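Local structure of AAEL008620-PA odorant-binding protein (Aedes aegypti, 5V13) at residues Q28-Y31 / A32-C36; K66-S69 / E70-L74; G207-V211 / N212-R216. The protein binds juvenile hormone specifically as a secreted hemolymph member of the odorant-binding protein family. All blocks are in the same frame, centred on the assembly; numbering follows the deposited sequence.

Interaction 1 (Q28-Y31 / A32-C36); sequences QTLY and AYVRC. With JH3 (methyl (2E,6E)-9-[(2R)-3,3-dimethyloxiran-2-yl]-3,7-dimethylnona-2,6-dienoate), chain E.
Y31 and R35, one helical turn apart, lie side by side and point the same way, the aliphatic start of the arginine laid over the tyrosine ring. R35 CG sits 3.9 Å from the centroid of the Y31 ring, 15° off its normal, a CH-pi contact over one face. Bends at chi2 and chi3 then bring the guanidinium to the hydroxyl end of the ring, its plane 54° from that of the ring. R35 NH1 comes within 2.8 Å of Y31 OH, but the angle is poor for a hydrogen bond; its stronger partner is the carboxylate of E213.

Another side of the helix faces the hormone. The Y33 ring is sandwiched: T29 O lies 3.0 Å above one face, offset toward the rim, while JH3 C5 stands 3.8 Å over the centre of the opposite face. T29 O also receives Y33 N at 2.8 Å in a nearly straight bond. Y33 OH is held by F144 O, which ties down the far end of this pocket ring. L30 CD1 meets V34 CG2 at 3.9 Å. Helix 26-38 packs through A32, Y33 and C36 on helix 59-71, to which the C36-C67 disulfide joins it, and reaches helix 211-220 through R35.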
ATOM      1  N   GLN B  28      14.387  -6.044   2.781  1.00  8.51           N
ATOM      2  CA  GLN B  28      15.749  -6.490   3.060  1.00  8.39           C
ATOM      3  C   GLN B  28      15.777  -7.748   3.941  1.00 12.35           C
ATOM      4  O   GLN B  28      16.557  -8.675   3.683  1.00 11.44           O
ATOM      5  CB  GLN B  28      16.521  -5.332   3.696  1.00  9.72           C
ATOM      6  CG  GLN B  28      16.891  -4.254   2.654  1.00 10.42           C
ATOM      7  CD  GLN B  28      17.514  -3.026   3.283  1.00 12.46           C
ATOM      8  OE1 GLN B  28      17.028  -2.519   4.300  1.00 14.42           O
ATOM      9  NE2 GLN B  28      18.584  -2.531   2.675  1.00 13.61           N
ATOM     10  N   THR B  29      14.975  -7.793   5.007  1.00 11.94           N
ATOM     11  CA  THR B  29      14.944  -9.012   5.815  1.00  8.23           C
ATOM     12  C   THR B  29      14.419 -10.199   5.008  1.00 14.28           C
ATOM     13  O   THR B  29      14.990 -11.295   5.067  1.00 12.62           O
ATOM     14  CB  THR B  29      14.115  -8.801   7.084  1.00  8.40           C
ATOM     15  OG1 THR B  29      12.795  -8.349   6.741  1.00  9.12           O
ATOM     16  CG2 THR B  29      14.790  -7.753   7.977  1.00 16.13           C
ATOM     17  N   LEU B  30      13.346 -10.007   4.239  1.00 12.90           N
ATOM     18  CA  LEU B  30      12.824 -11.133   3.465  1.00 14.37           C
ATOM     19  C   LEU B  30      13.857 -11.614   2.450  1.00 13.11           C
ATOM     20  O   LEU B  30      14.042 -12.823   2.268  1.00 14.58           O
ATOM     21  CB  LEU B  30      11.515 -10.744   2.767  1.00 11.03           C
ATOM     22  CG  LEU B  30      10.775 -11.945   2.163  1.00 19.33           C
ATOM     23  CD1 LEU B  30      10.462 -12.999   3.239  1.00 19.81           C
ATOM     24  CD2 LEU B  30       9.502 -11.500   1.481  1.00 23.31           C
ATOM     25  N   TYR B  31      14.559 -10.681   1.795  1.00 10.74           N
ATOM     26  CA  TYR B  31      15.590 -11.082   0.834  1.00 11.90           C
ATOM     27  C   TYR B  31      16.640 -11.959   1.506  1.00 13.49           C
ATOM     28  O   TYR B  31      17.028 -13.015   0.981  1.00 14.59           O
ATOM     29  CB  TYR B  31      16.257  -9.842   0.226  1.00  9.97           C
ATOM     30  CG  TYR B  31      17.286 -10.153  -0.839  1.00 15.08           C
ATOM     31  CD1 TYR B  31      18.612 -10.469  -0.504  1.00 11.98           C
ATOM     32  CD2 TYR B  31      16.936 -10.118  -2.185  1.00 21.09           C
ATOM     33  CE1 TYR B  31      19.563 -10.728  -1.502  1.00 13.32           C
ATOM     34  CE2 TYR B  31      17.866 -10.388  -3.177  1.00 22.79           C
ATOM     35  CZ  TYR B  31      19.171 -10.688  -2.833  1.00 20.77           C
ATOM     36  OH  TYR B  31      20.078 -10.952  -3.840  1.00 33.35           O
ATOM     37  N   ALA B  32      17.116 -11.525   2.676  1.00 13.48           N
ATOM     38  CA  ALA B  32      18.155 -12.266   3.379  1.00 12.76           C
ATOM     39  C   ALA B  32      17.641 -13.619   3.856  1.00 13.16           C
ATOM     40  O   ALA B  32      18.327 -14.642   3.699  1.00 12.66           O
ATOM     41  CB  ALA B  32      18.673 -11.442   4.559  1.00 10.95           C
ATOM     42  N   TYR B  33      16.439 -13.652   4.448  1.00 12.41           N
ATOM     43  CA  TYR B  33      15.911 -14.927   4.951  1.00 12.65           C
ATOM     44  C   TYR B  33      15.763 -15.951   3.827  1.00 17.12           C
ATOM     45  O   TYR B  33      16.137 -17.123   3.977  1.00 13.14           O
ATOM     46  CB  TYR B  33      14.552 -14.726   5.643  1.00 13.25           C
ATOM     47  CG  TYR B  33      14.534 -13.746   6.805  1.00 12.54           C
ATOM     48  CD1 TYR B  33      15.700 -13.411   7.487  1.00 13.47           C
ATOM     49  CD2 TYR B  33      13.339 -13.162   7.213  1.00 13.97           C
ATOM     50  CE1 TYR B  33      15.668 -12.495   8.557  1.00 15.54           C
ATOM     51  CE2 TYR B  33      13.293 -12.269   8.268  1.00 12.36           C
ATOM     52  CZ  TYR B  33      14.452 -11.937   8.936  1.00 14.26           C
ATOM     53  OH  TYR B  33      14.389 -11.029   9.968  1.00 16.23           O
ATOM     54  N   VAL B  34      15.185 -15.528   2.703  1.00 14.05           N
ATOM     55  CA  VAL B  34      14.904 -16.455   1.608  1.00 15.92           C
ATOM     56  C   VAL B  34      16.195 -16.885   0.910  1.00 18.62           C
ATOM     57  O   VAL B  34      16.393 -18.076   0.604  1.00 19.57           O
ATOM     58  CB  VAL B  34      13.905 -15.816   0.620  1.00 14.58           C
ATOM     59  CG1 VAL B  34      13.788 -16.686  -0.634  1.00 18.77           C
ATOM     60  CG2 VAL B  34      12.547 -15.640   1.292  1.00 13.98           C
ATOM     61  N   ARG B  35      17.090 -15.929   0.633  1.00 12.74           N
ATOM     62  CA  ARG B  35      18.304 -16.287  -0.103  1.00 16.36           C
ATOM     63  C   ARG B  35      19.220 -17.174   0.729  1.00 18.97           C
ATOM     64  O   ARG B  35      19.820 -18.120   0.200  1.00 14.54           O
ATOM     65  CB  ARG B  35      19.055 -15.041  -0.567  1.00 20.43           C
ATOM     66  CG  ARG B  35      18.359 -14.300  -1.712  1.00 33.66           C
ATOM     67  CD  ARG B  35      18.309 -15.138  -3.005  1.00 37.08           C
ATOM     68  NE  ARG B  35      19.652 -15.426  -3.511  1.00 35.56           N
ATOM     69  CZ  ARG B  35      20.301 -14.668  -4.393  1.00 33.26           C
ATOM     70  NH1 ARG B  35      19.731 -13.573  -4.878  1.00 36.51           N
ATOM     71  NH2 ARG B  35      21.519 -15.002  -4.789  1.00 31.53           N
ATOM     72  N   CYS B  36      19.344 -16.894   2.031  1.00 15.76           N
ATOM     73  CA  CYS B  36      20.139 -17.776   2.883  1.00 14.99           C
ATOM     74  C   CYS B  36      19.492 -19.153   3.049  1.00 15.11           C
ATOM     75  O   CYS B  36      20.207 -20.154   3.214  1.00 16.46           O
ATOM     76  CB  CYS B  36      20.374 -17.117   4.244  1.00 14.59           C
ATOM     77  SG  CYS B  36      21.489 -15.665   4.117  1.00 19.14           S
TER
HETATM   78  C1  JH3 E 301      11.694 -16.913   6.857  1.00 19.20           C
HETATM   79  O2  JH3 E 301      10.627 -16.487   7.264  1.00 26.63           O
HETATM   80  O1  JH3 E 301      11.775 -17.321   5.477  1.00 26.28           O
HETATM   81  CM  JH3 E 301      10.633 -17.131   4.639  1.00 26.40           C
HETATM   82  C2  JH3 E 301      12.917 -17.018   7.673  1.00 17.52           C
HETATM   83  C3  JH3 E 301      13.057 -16.719   8.967  1.00 12.87           C
HETATM   84  C3' JH3 E 301      11.943 -16.212   9.840  1.00 17.41           C
HETATM   85  C4  JH3 E 301      14.437 -16.898   9.553  1.00 13.64           C
HETATM   86  C5  JH3 E 301      14.760 -15.703  10.444  1.00 16.25           C
HETATM   87  C6  JH3 E 301      16.255 -15.630  10.662  1.00 14.03           C
HETATM   88  C7  JH3 E 301      16.862 -16.144  11.742  1.00 15.23           C
HETATM   89  C7' JH3 E 301      16.075 -16.873  12.798  1.00 16.95           C
HETATM   90  C8  JH3 E 301      18.372 -16.000  11.856  1.00 19.48           C
HETATM   91  C9  JH3 E 301      18.786 -15.152  13.071  1.00 18.61           C
HETATM   92  CA  JH3 E 301      18.043 -13.820  13.139  1.00 16.96           C
HETATM   93  O3  JH3 E 301      18.540 -12.941  14.172  1.00 16.80           O
HETATM   94  CB  JH3 E 301      18.886 -12.584  12.833  1.00 17.52           C
HETATM   95  CB' JH3 E 301      18.076 -11.463  12.172  1.00 14.96           C
HETATM   96  CC  JH3 E 301      20.373 -12.725  12.540  1.00 20.65           C

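Interaction 2 (K66-S69 / E70-L74); sequences KCVS and EELRL
A Schellman motif closes helix 59-71: R73 takes a positive phi of 57°, and two backbone N-H groups turn back to carbonyls of the final turn. L74 N bonds to S69 O at 2.9 Å, and R73 N to E70 O at 3.0 Å. Before it, K66 and E70 cross obliquely. K66 CE rests 3.3 Å from E70 OE1, whereas NZ stays 4.3 Å from the same oxygen, too far for an ion pair, and is hydrogen-bonded to N120 O. On the side facing helix 26-38, V68 CG1 packs against L72 CD1 at 3.8 Å.

R73 also ties its side chain back to the last turn. Its NH1 donates to E71 O at 2.9 Å, with that oxygen in the guanidinium plane, and makes a weak hydrogen bond, part of a salt bridge, to E71 OE1; R73 NE pairs with E206. A bend at chi2 (66°) carries the E71 carboxylate outward, where a water donates to C67 O and, weakly, to E71 OE2. S69 OG bonds to V65 O, and its side chain touches JH3. The arrangement is a Schellman C-cap whose last helical turn carries the pocket residue S69 and leads into strand 75-76.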
ATOM      1  N   LYS B  66      25.007 -16.968  10.460  1.00 15.39           N
ATOM      2  CA  LYS B  66      26.086 -16.141   9.922  1.00 14.18           C
ATOM      3  C   LYS B  66      25.677 -15.487   8.601  1.00 14.10           C
ATOM      4  O   LYS B  66      25.882 -14.280   8.398  1.00 16.96           O
ATOM      5  CB  LYS B  66      27.348 -16.986   9.736  1.00 16.11           C
ATOM      6  CG  LYS B  66      28.483 -16.208   9.084  1.00 17.58           C
ATOM      7  CD  LYS B  66      29.681 -17.071   8.801  1.00 22.26           C
ATOM      8  CE  LYS B  66      30.494 -16.453   7.672  1.00 22.95           C
ATOM      9  NZ  LYS B  66      31.599 -17.350   7.253  1.00 25.61           N
ATOM     10  N   CYS B  67      25.094 -16.280   7.697  1.00 15.73           N
ATOM     11  CA  CYS B  67      24.637 -15.785   6.400  1.00 16.07           C
ATOM     12  C   CYS B  67      23.646 -14.636   6.557  1.00 13.80           C
ATOM     13  O   CYS B  67      23.789 -13.591   5.917  1.00 14.93           O
ATOM     14  CB  CYS B  67      23.994 -16.936   5.609  1.00 18.67           C
ATOM     15  SG  CYS B  67      23.360 -16.535   3.915  1.00 28.23           S
ATOM     16  N   VAL B  68      22.612 -14.822   7.388  1.00 11.41           N
ATOM     17  CA  VAL B  68      21.602 -13.769   7.543  1.00 10.28           C
ATOM     18  C   VAL B  68      22.216 -12.537   8.186  1.00 13.50           C
ATOM     19  O   VAL B  68      21.942 -11.400   7.775  1.00 13.90           O
ATOM     20  CB  VAL B  68      20.397 -14.275   8.359  1.00  9.76           C
ATOM     21  CG1 VAL B  68      19.356 -13.126   8.598  1.00 10.90           C
ATOM     22  CG2 VAL B  68      19.739 -15.439   7.642  1.00 13.92           C
ATOM     23  N   SER B  69      23.062 -12.746   9.199  1.00 13.28           N
ATOM     24  CA  SER B  69      23.737 -11.637   9.863  1.00 15.49           C
ATOM     25  C   SER B  69      24.595 -10.846   8.879  1.00 16.33           C
ATOM     26  O   SER B  69      24.531  -9.610   8.836  1.00 12.93           O
ATOM     27  CB  SER B  69      24.585 -12.168  11.025  1.00 14.14           C
ATOM     28  OG  SER B  69      23.750 -12.726  12.037  1.00 17.70           O
ATOM     29  N   GLU B  70      25.395 -11.543   8.069  1.00 10.50           N
ATOM     30  CA  GLU B  70      26.216 -10.848   7.084  1.00 12.44           C
ATOM     31  C   GLU B  70      25.369 -10.151   6.031  1.00 13.62           C
ATOM     32  O   GLU B  70      25.677  -9.022   5.624  1.00 13.52           O
ATOM     33  CB  GLU B  70      27.188 -11.824   6.423  1.00 17.68           C
ATOM     34  CG  GLU B  70      28.324 -12.193   7.348  1.00 18.54           C
ATOM     35  CD  GLU B  70      29.372 -13.043   6.672  1.00 26.55           C
ATOM     36  OE1 GLU B  70      30.456 -13.227   7.260  1.00 25.98           O
ATOM     37  OE2 GLU B  70      29.111 -13.520   5.551  1.00 31.88           O
ATOM     38  N   GLU B  71      24.307 -10.813   5.551  1.00 10.10           N
ATOM     39  CA  GLU B  71      23.520 -10.193   4.490  1.00 13.55           C
ATOM     40  C   GLU B  71      22.828  -8.920   4.969  1.00 14.16           C
ATOM     41  O   GLU B  71      22.686  -7.970   4.192  1.00 14.20           O
ATOM     42  CB  GLU B  71      22.483 -11.171   3.937  1.00 15.70           C
ATOM     43  CG  GLU B  71      21.850 -10.685   2.634  1.00 19.87           C
ATOM     44  CD  GLU B  71      22.856 -10.617   1.483  1.00 21.30           C
ATOM     45  OE1 GLU B  71      22.728  -9.723   0.621  1.00 27.69           O
ATOM     46  OE2 GLU B  71      23.778 -11.470   1.433  1.00 32.19           O
ATOM     47  N   LEU B  72      22.410  -8.873   6.235  1.00 10.25           N
ATOM     48  CA  LEU B  72      21.791  -7.680   6.808  1.00 12.53           C
ATOM     49  C   LEU B  72      22.812  -6.670   7.327  1.00 16.56           C
ATOM     50  O   LEU B  72      22.411  -5.646   7.903  1.00 12.63           O
ATOM     51  CB  LEU B  72      20.838  -8.084   7.937  1.00 13.67           C
ATOM     52  CG  LEU B  72      19.648  -8.927   7.453  1.00 18.50           C
ATOM     53  CD1 LEU B  72      18.773  -9.397   8.610  1.00 14.81           C
ATOM     54  CD2 LEU B  72      18.832  -8.110   6.461  1.00 14.22           C
ATOM     55  N   ARG B  73      24.105  -6.943   7.144  1.00 12.87           N
ATOM     56  CA  ARG B  73      25.185  -6.082   7.627  1.00 13.03           C
ATOM     57  C   ARG B  73      25.100  -5.871   9.136  1.00 18.04           C
ATOM     58  O   ARG B  73      25.487  -4.819   9.656  1.00 18.51           O
ATOM     59  CB  ARG B  73      25.202  -4.746   6.875  1.00 11.98           C
ATOM     60  CG  ARG B  73      25.925  -4.831   5.507  1.00 15.95           C
ATOM     61  CD  ARG B  73      25.189  -5.695   4.449  1.00 15.36           C
ATOM     62  NE  ARG B  73      25.894  -5.617   3.168  1.00 15.30           N
ATOM     63  CZ  ARG B  73      25.664  -6.398   2.116  1.00 21.00           C
ATOM     64  NH1 ARG B  73      24.714  -7.330   2.152  1.00 23.55           N
ATOM     65  NH2 ARG B  73      26.392  -6.234   1.016  1.00 22.20           N
ATOM     66  N   LEU B  74      24.623  -6.888   9.854  1.00 11.27           N
ATOM     67  CA  LEU B  74      24.714  -6.896  11.307  1.00 10.47           C
ATOM     68  C   LEU B  74      26.032  -7.462  11.790  1.00 14.17           C
ATOM     69  O   LEU B  74      26.509  -7.068  12.856  1.00 13.88           O
ATOM     70  CB  LEU B  74      23.570  -7.711  11.909  1.00 10.17           C
ATOM     71  CG  LEU B  74      22.164  -7.228  11.509  1.00 16.43           C
ATOM     72  CD1 LEU B  74      21.119  -8.282  11.872  1.00 13.90           C
ATOM     73  CD2 LEU B  74      21.824  -5.896  12.185  1.00 18.49           C
TER
HETATM   74  O   HOH W   1      25.433 -13.526   3.455  1.00 24.24           O

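Interaction 3 (G207-V211 / N212-R216); sequences GEVNV and NEIRR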
ATOM      1  N   GLY B 207      28.556  -0.641  -2.549  1.00 24.48           N
ATOM      2  CA  GLY B 207      28.850  -0.021  -3.823  1.00 24.96           C
ATOM      3  C   GLY B 207      29.732  -0.819  -4.752  1.00 29.22           C
ATOM      4  O   GLY B 207      30.189  -0.269  -5.762  1.00 25.25           O
ATOM      5  N   GLU B 208      29.985  -2.093  -4.455  1.00 27.02           N
ATOM      6  CA  GLU B 208      30.866  -2.917  -5.271  1.00 33.54           C
ATOM      7  C   GLU B 208      30.066  -3.728  -6.283  1.00 23.66           C
ATOM      8  O   GLU B 208      28.917  -4.095  -6.038  1.00 18.47           O
ATOM      9  CB  GLU B 208      31.685  -3.864  -4.396  1.00 38.20           C
ATOM     10  CG  GLU B 208      32.641  -3.153  -3.470  1.00 52.88           C
ATOM     11  CD  GLU B 208      33.185  -4.064  -2.395  1.00 64.96           C
ATOM     12  OE1 GLU B 208      33.464  -3.569  -1.281  1.00 71.22           O
ATOM     13  OE2 GLU B 208      33.327  -5.277  -2.663  1.00 67.81           O
ATOM     14  N   VAL B 209      30.699  -4.012  -7.423  1.00 20.04           N
ATOM     15  CA  VAL B 209      30.096  -4.879  -8.429  1.00 26.48           C
ATOM     16  C   VAL B 209      30.104  -6.318  -7.930  1.00 24.38           C
ATOM     17  O   VAL B 209      31.130  -6.822  -7.463  1.00 26.88           O
ATOM     18  CB  VAL B 209      30.846  -4.751  -9.763  1.00 27.89           C
ATOM     19  CG1 VAL B 209      30.234  -5.688 -10.813  1.00 22.93           C
ATOM     20  CG2 VAL B 209      30.809  -3.312 -10.232  1.00 29.29           C
ATOM     21  N   ASN B 210      28.964  -6.993  -8.049  1.00 19.72           N
ATOM     22  CA  ASN B 210      28.772  -8.361  -7.566  1.00 16.94           C
ATOM     23  C   ASN B 210      28.651  -9.271  -8.791  1.00 19.97           C
ATOM     24  O   ASN B 210      27.550  -9.578  -9.246  1.00 19.74           O
ATOM     25  CB  ASN B 210      27.527  -8.428  -6.671  1.00 21.43           C
ATOM     26  CG  ASN B 210      27.273  -9.811  -6.086  1.00 26.52           C
ATOM     27  OD1 ASN B 210      27.994 -10.775  -6.363  1.00 27.13           O
ATOM     28  ND2 ASN B 210      26.240  -9.905  -5.252  1.00 22.26           N
ATOM     29  N   VAL B 211      29.798  -9.724  -9.307  1.00 21.87           N
ATOM     30  CA  VAL B 211      29.795 -10.368 -10.616  1.00 22.01           C
ATOM     31  C   VAL B 211      29.118 -11.731 -10.568  1.00 24.27           C
ATOM     32  O   VAL B 211      28.552 -12.171 -11.574  1.00 20.70           O
ATOM     33  CB  VAL B 211      31.225 -10.485 -11.169  1.00 29.88           C
ATOM     34  CG1 VAL B 211      31.901  -9.159 -11.077  1.00 38.40           C
ATOM     35  CG2 VAL B 211      32.010 -11.542 -10.398  1.00 30.80           C
ATOM     36  N   ASN B 212      29.181 -12.430  -9.424  1.00 27.82           N
ATOM     37  CA  ASN B 212      28.517 -13.728  -9.315  1.00 29.63           C
ATOM     38  C   ASN B 212      27.009 -13.589  -9.482  1.00 18.15           C
ATOM     39  O   ASN B 212      26.363 -14.454 -10.085  1.00 24.25           O
ATOM     40  CB  ASN B 212      28.829 -14.389  -7.972  1.00 35.66           C
ATOM     41  CG  ASN B 212      30.245 -14.926  -7.885  1.00 43.06           C
ATOM     42  OD1 ASN B 212      30.931 -15.094  -8.894  1.00 42.49           O
ATOM     43  ND2 ASN B 212      30.684 -15.215  -6.665  1.00 46.21           N
ATOM     44  N   GLU B 213      26.428 -12.513  -8.945  1.00 18.77           N
ATOM     45  CA  GLU B 213      24.990 -12.276  -9.111  1.00 19.52           C
ATOM     46  C   GLU B 213      24.646 -11.955 -10.562  1.00 23.48           C
ATOM     47  O   GLU B 213      23.650 -12.464 -11.099  1.00 21.03           O
ATOM     48  CB  GLU B 213      24.532 -11.143  -8.192  1.00 20.00           C
ATOM     49  CG  GLU B 213      23.011 -11.021  -8.027  1.00 27.80           C
ATOM     50  CD  GLU B 213      22.408 -12.156  -7.186  1.00 35.74           C
ATOM     51  OE1 GLU B 213      23.157 -12.829  -6.446  1.00 26.45           O
ATOM     52  OE2 GLU B 213      21.181 -12.372  -7.267  1.00 29.47           O
ATOM     53  N   ILE B 214      25.449 -11.101 -11.207  1.00 20.41           N
ATOM     54  CA  ILE B 214      25.230 -10.782 -12.618  1.00 18.77           C
ATOM     55  C   ILE B 214      25.318 -12.043 -13.468  1.00 17.79           C
ATOM     56  O   ILE B 214      24.444 -12.311 -14.303  1.00 20.18           O
ATOM     57  CB  ILE B 214      26.234  -9.715 -13.098  1.00 22.11           C
ATOM     58  CG1 ILE B 214      26.073  -8.422 -12.293  1.00 19.65           C
ATOM     59  CG2 ILE B 214      26.042  -9.453 -14.598  1.00 18.87           C
ATOM     60  CD1 ILE B 214      27.267  -7.450 -12.394  1.00 21.40           C
ATOM     61  N   ARG B 215      26.392 -12.827 -13.292  1.00 19.50           N
ATOM     62  CA  ARG B 215      26.530 -14.055 -14.072  1.00 22.48           C
ATOM     63  C   ARG B 215      25.343 -14.993 -13.841  1.00 22.04           C
ATOM     64  O   ARG B 215      24.788 -15.550 -14.793  1.00 25.98           O
ATOM     65  CB  ARG B 215      27.851 -14.753 -13.737  1.00 21.97           C
ATOM     66  CG  ARG B 215      28.074 -16.047 -14.518  1.00 26.82           C
ATOM     67  CD  ARG B 215      29.458 -16.624 -14.253  1.00 43.48           C
ATOM     68  NE  ARG B 215      29.649 -16.929 -12.839  1.00 52.69           N
ATOM     69  CZ  ARG B 215      30.456 -16.252 -12.023  1.00 59.32           C
ATOM     70  NH1 ARG B 215      31.169 -15.228 -12.481  1.00 56.41           N
ATOM     71  NH2 ARG B 215      30.555 -16.606 -10.748  1.00 61.71           N
ATOM     72  N   ARG B 216      24.932 -15.158 -12.583  1.00 20.39           N
ATOM     73  CA  ARG B 216      23.781 -15.996 -12.256  1.00 24.71           C
ATOM     74  C   ARG B 216      22.531 -15.564 -13.026  1.00 22.01           C
ATOM     75  O   ARG B 216      21.827 -16.395 -13.610  1.00 22.41           O
ATOM     76  CB  ARG B 216      23.562 -15.941 -10.742  1.00 29.96           C
ATOM     77  CG  ARG B 216      22.297 -16.555 -10.190  1.00 39.01           C
ATOM     78  CD  ARG B 216      22.271 -16.333  -8.669  1.00 45.96           C
ATOM     79  NE  ARG B 216      20.951 -15.962  -8.161  1.00 49.66           N
ATOM     80  CZ  ARG B 216      20.212 -16.726  -7.362  1.00 57.67           C
ATOM     81  NH1 ARG B 216      20.664 -17.909  -6.962  1.00 58.25           N
ATOM     82  NH2 ARG B 216      19.021 -16.307  -6.952  1.00 60.18           N
TER
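From G207 to N210 the backbone is an irregular loop, and at V211 it turns into helix 211-220, with N210 at the N-cap position. The first turn closes through I214 N, which donates to N210 O at 3.3 Å in the carbonyl plane, and through R215 N, whose bond to V211 O is shorter and almost straight (173°). The capping bond itself comes from the asparagine side chain. With CG anti to the backbone N (chi1 -178°), the amide of N210 reaches forward over the start of the helix, and OD1 accepts E213 N at 3.5 Å, a weak bond. The same N-H also makes a weak, strongly bent bond to N210 O, so it is shared between two oxygens of one residue.

The N210 amide lies across the E213 side chain, its plane 52° from that of the carboxylate. N210 ND2 rests 3.6 Å from E213 CB and also makes a weak hydrogen bond to R201 O, which probably helps to fix the rotation of the amide. The glutamate chain bends at chi2 and carries its carboxylate away from the cap, where E213 OE2 forms salt bridges with R35 and R261. R216 NE approaches that oxygen too, but only as a long pair. Two positive groups close to E213 would probably favour its charged form.

At the more exposed side, R215 bends at chi3 so that one face of its guanidinium turns toward V211 O. An apolar contact lies just ahead of the cap, across the loop-helix junction, where W202 packs on I214 and the CG1 branch of V209 meets the CD1 end of I214 at 3.8 Å.

The three contacts follow one another along the chain, interaction 1 on helix 26-38, interaction 2 at the end of helix 59-71 and interaction 3 at the start of helix 211-220. Interactions 1 and 2 both lie in the part of the chain related to the PBP/GOBP family, their centres about 10 Å apart. They are joined by the C36-C67 disulfide and by Y33 packing on V68, and both contribute to the hormone pocket. Interaction 3 lies about 17 Å from interaction 1, centre to centre, and meets it through the R35-E213 salt bridge; from interaction 2 its nearest atoms stay about 7 Å away. Helix 26-38 therefore links the disulfide-joined pair of pocket helices to helix 211-220.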